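Local coordinates for LP15968p (Drosophila melanogaster, PDB 3MN8), which is a zinc metallocarboxypeptidase that removes C-terminal arginine or lysine from peptides and proteins, including growth factors, peptide hormones and neuropeptides, at residues 60-65 / 77-82. Residues are numbered along the deposited sequence; the frame is centred on the assembly and turned at random.
Sequences QAKVHF and ALQISR. With NAG (2-acetamido-2-deoxy-beta-D-glucopyranose), chain E.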
ATOM      1  N   GLN A  60       3.245  14.404  14.872  1.00 38.69           N
ATOM      2  CA  GLN A  60       3.464  13.130  14.207  1.00 39.63           C
ATOM      3  C   GLN A  60       2.200  12.540  13.592  1.00 40.11           C
ATOM      4  O   GLN A  60       2.263  11.686  12.709  1.00 46.83           O
ATOM      5  CB  GLN A  60       4.101  12.155  15.189  1.00 42.45           C
ATOM      6  CG  GLN A  60       4.378  12.798  16.540  1.00 62.29           C
ATOM      7  CD  GLN A  60       5.672  12.314  17.141  1.00 68.66           C
ATOM      8  OE1 GLN A  60       5.860  12.340  18.366  1.00 61.85           O
ATOM      9  NE2 GLN A  60       6.579  11.858  16.278  1.00 60.39           N
ATOM     10  N   ALA A  61       1.047  13.000  14.049  1.00 32.37           N
ATOM     11  CA  ALA A  61      -0.208  12.574  13.448  1.00 36.27           C
ATOM     12  C   ALA A  61      -0.886  13.756  12.782  1.00 35.94           C
ATOM     13  O   ALA A  61      -1.036  14.821  13.395  1.00 36.42           O
ATOM     14  CB  ALA A  61      -1.120  11.956  14.486  1.00 43.33           C
ATOM     15  N   LYS A  62      -1.280  13.556  11.523  1.00 35.02           N
ATOM     16  CA  LYS A  62      -1.978  14.572  10.738  1.00 30.39           C
ATOM     17  C   LYS A  62      -3.064  13.942   9.886  1.00 28.39           C
ATOM     18  O   LYS A  62      -2.842  12.911   9.261  1.00 46.87           O
ATOM     19  CB  LYS A  62      -0.995  15.325   9.841  1.00 30.47           C
ATOM     20  CG  LYS A  62      -1.646  16.396   8.973  1.00 30.64           C
ATOM     21  CD  LYS A  62      -0.584  17.220   8.258  1.00 54.70           C
ATOM     22  CE  LYS A  62      -1.205  18.208   7.295  1.00 69.86           C
ATOM     23  NZ  LYS A  62      -2.226  19.056   7.963  1.00 80.84           N
ATOM     24  N   VAL A  63      -4.240  14.560   9.869  1.00 34.91           N
ATOM     25  CA  VAL A  63      -5.357  14.048   9.087  1.00 29.54           C
ATOM     26  C   VAL A  63      -5.428  14.719   7.736  1.00 36.36           C
ATOM     27  O   VAL A  63      -5.294  15.935   7.632  1.00 43.80           O
ATOM     28  CB  VAL A  63      -6.694  14.272   9.786  1.00 32.11           C
ATOM     29  CG1 VAL A  63      -7.829  13.960   8.838  1.00 24.81           C
ATOM     30  CG2 VAL A  63      -6.788  13.415  11.050  1.00 45.17           C
ATOM     31  N   HIS A  64      -5.662  13.907   6.711  1.00 38.10           N
ATOM     32  CA  HIS A  64      -5.779  14.368   5.339  1.00 28.92           C
ATOM     33  C   HIS A  64      -7.141  14.011   4.766  1.00 32.63           C
ATOM     34  O   HIS A  64      -7.602  12.871   4.901  1.00 24.23           O
ATOM     35  CB  HIS A  64      -4.682  13.732   4.502  1.00 22.95           C
ATOM     36  CG  HIS A  64      -3.308  14.054   4.995  1.00 39.46           C
ATOM     37  ND1 HIS A  64      -2.609  15.164   4.567  1.00 43.38           N
ATOM     38  CD2 HIS A  64      -2.521  13.436   5.904  1.00 39.20           C
ATOM     39  CE1 HIS A  64      -1.441  15.204   5.180  1.00 41.58           C
ATOM     40  NE2 HIS A  64      -1.361  14.165   5.993  1.00 43.02           N
ATOM     41  N   PHE A  65      -7.779  15.000   4.140  1.00 35.57           N
ATOM     42  CA  PHE A  65      -9.062  14.817   3.459  1.00 34.67           C
ATOM     43  C   PHE A  65      -8.797  14.486   1.993  1.00 35.89           C
ATOM     44  O   PHE A  65      -8.106  15.239   1.299  1.00 39.35           O
ATOM     45  CB  PHE A  65      -9.895  16.094   3.587  1.00 33.72           C
ATOM     46  CG  PHE A  65     -11.115  16.133   2.706  1.00 37.65           C
ATOM     47  CD1 PHE A  65     -11.058  16.689   1.438  1.00 42.21           C
ATOM     48  CD2 PHE A  65     -12.325  15.645   3.158  1.00 45.07           C
ATOM     49  CE1 PHE A  65     -12.179  16.733   0.632  1.00 51.23           C
ATOM     50  CE2 PHE A  65     -13.451  15.694   2.361  1.00 52.74           C
ATOM     51  CZ  PHE A  65     -13.377  16.236   1.094  1.00 59.29           C
ATOM     52  N   ALA A  77      -7.416  10.071   5.523  1.00 39.26           N
ATOM     53  CA  ALA A  77      -6.157   9.347   5.686  1.00 35.21           C
ATOM     54  C   ALA A  77      -5.328   9.959   6.793  1.00 37.60           C
ATOM     55  O   ALA A  77      -5.043  11.154   6.765  1.00 38.73           O
ATOM     56  CB  ALA A  77      -5.361   9.354   4.401  1.00 26.66           C
ATOM     57  N   LEU A  78      -4.931   9.137   7.761  1.00 37.75           N
ATOM     58  CA  LEU A  78      -4.063   9.612   8.822  1.00 24.31           C
ATOM     59  C   LEU A  78      -2.629   9.385   8.427  1.00 22.88           C
ATOM     60  O   LEU A  78      -2.219   8.245   8.222  1.00 28.68           O
ATOM     61  CB  LEU A  78      -4.336   8.883  10.138  1.00 24.56           C
ATOM     62  CG  LEU A  78      -3.615   9.452  11.374  1.00 32.85           C
ATOM     63  CD1 LEU A  78      -4.240  10.778  11.810  1.00 18.74           C
ATOM     64  CD2 LEU A  78      -3.605   8.468  12.551  1.00 27.85           C
ATOM     65  N   GLN A  79      -1.877  10.474   8.326  1.00 21.70           N
ATOM     66  CA  GLN A  79      -0.428  10.417   8.158  1.00 25.02           C
ATOM     67  C   GLN A  79       0.318  10.376   9.485  1.00 26.28           C
ATOM     68  O   GLN A  79       0.002  11.122  10.407  1.00 25.40           O
ATOM     69  CB  GLN A  79       0.061  11.629   7.379  1.00 21.91           C
ATOM     70  CG  GLN A  79       1.531  11.864   7.494  1.00 18.88           C
ATOM     71  CD  GLN A  79       1.921  13.181   6.890  1.00 27.67           C
ATOM     72  OE1 GLN A  79       1.103  14.093   6.792  1.00 23.97           O
ATOM     73  NE2 GLN A  79       3.178  13.298   6.483  1.00 22.10           N
ATOM     74  N   ILE A  80       1.324   9.510   9.554  1.00 36.89           N
ATOM     75  CA  ILE A  80       2.229   9.414  10.693  1.00 29.57           C
ATOM     76  C   ILE A  80       3.653   9.573  10.188  1.00 38.64           C
ATOM     77  O   ILE A  80       4.071   8.868   9.267  1.00 46.25           O
ATOM     78  CB  ILE A  80       2.117   8.044  11.357  1.00 29.78           C
ATOM     79  CG1 ILE A  80       0.688   7.831  11.869  1.00 26.12           C
ATOM     80  CG2 ILE A  80       3.152   7.913  12.465  1.00 29.42           C
ATOM     81  CD1 ILE A  80       0.352   6.411  12.242  1.00 24.69           C
ATOM     82  N   SER A  81       4.404  10.493  10.784  1.00 44.17           N
ATOM     83  CA  SER A  81       5.759  10.765  10.322  1.00 35.33           C
ATOM     84  C   SER A  81       6.627  11.285  11.449  1.00 42.77           C
ATOM     85  O   SER A  81       6.116  11.666  12.503  1.00 54.55           O
ATOM     86  CB  SER A  81       5.716  11.803   9.216  1.00 30.48           C
ATOM     87  OG  SER A  81       5.055  12.961   9.680  1.00 52.60           O
ATOM     88  N   ARG A  82       7.939  11.308  11.228  1.00 48.91           N
ATOM     89  CA  ARG A  82       8.856  11.913  12.194  1.00 49.95           C
ATOM     90  C   ARG A  82       8.383  13.338  12.425  1.00 55.03           C
ATOM     91  O   ARG A  82       8.229  13.780  13.568  1.00 60.88           O
ATOM     92  CB  ARG A  82      10.302  11.885  11.671  1.00 52.35           C
ATOM     93  CG  ARG A  82      11.348  12.593  12.545  1.00 51.74           C
ATOM     94  CD  ARG A  82      12.499  11.668  12.919  1.00 63.09           C
ATOM     95  NE  ARG A  82      13.786  12.124  12.410  1.00 68.45           N
ATOM     96  CZ  ARG A  82      14.978  11.691  12.828  1.00 78.65           C
ATOM     97  NH1 ARG A  82      16.080  12.185  12.277  1.00 72.22           N
ATOM     98  NH2 ARG A  82      15.087  10.777  13.788  1.00 83.50           N
TER
HETATM   99  C1  NAG E 501      13.330   9.034  16.195  1.00 55.32           C
HETATM  100  C2  NAG E 501      14.687   8.561  16.712  1.00 67.95           C
HETATM  101  C3  NAG E 501      15.036   9.131  18.082  1.00 79.93           C
HETATM  102  C4  NAG E 501      14.694  10.617  18.155  1.00 73.40           C
HETATM  103  C5  NAG E 501      13.289  10.865  17.625  1.00 59.12           C
HETATM  104  C6  NAG E 501      12.974  12.348  17.613  1.00 76.10           C
HETATM  105  C7  NAG E 501      14.113   6.247  17.492  1.00 67.71           C
HETATM  106  C8  NAG E 501      12.806   6.662  18.119  1.00 71.95           C
HETATM  107  N2  NAG E 501      14.775   7.105  16.706  1.00 73.78           N
HETATM  108  O3  NAG E 501      16.416   8.927  18.320  1.00 89.80           O
HETATM  109  O4  NAG E 501      14.784  11.085  19.485  1.00 76.08           O
HETATM  110  O5  NAG E 501      13.209  10.426  16.294  1.00 39.80           O
HETATM  111  O6  NAG E 501      13.685  12.921  16.537  1.00 77.28           O
HETATM  112  O7  NAG E 501      14.549   5.115  17.702  1.00 46.04           O
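K62 and H64 pair with Q79 and A77 as successive hydrogen-bonded pairs of an antiparallel beta hairpin, the two strand axes running at 149° to each other. K62 and Q79 exchange two backbone bonds, the shorter from Q79 N to K62 O (2.8 Å), and H64 and A77 exchange two more. Beyond the last bridge, S81 N still reaches a lone pair of Q60 O at 3.1 Å, and I80 CA approaches the same oxygen in a CA-H...O contact.

On one face, L78 CD1 meets V63 CG2 at 3.7 Å, the two side chains crossing at about a right angle, and lies more loosely against A61 CB; F50 and L53 of helix 43-56 cover L78 here. K62, H64 and Q79 bring polar groups to the other face. H64 CG stands beside its backbone N (chi1 -59°), which swings the ring across the strand pair toward Q79. H64 NE2 donates to Q79 OE1 at 2.6 Å; the oxygen lies near the ring plane, whereas the donor is tilted 31° from the amide's carbonyl plane. Y138 of the adjoining strand meets the imidazole. With an alanine at H64, Q79 OE1 would probably lose this donor, leaving the amide its weak bond from NE2 to D136.

R82 NH2, past the strand end, donates to O5 of the protein-linked N-acetylglucosamine at 3.2 Å.

The hairpin forms one margin of the large mixed sheet of the M14 catalytic domain, with strand 61-68 outermost. Apolar side chains pack its A61, V63 and L78 face against helix 43-56, while the H64-Q79 bond adds a side-chain link to the backbone ladder.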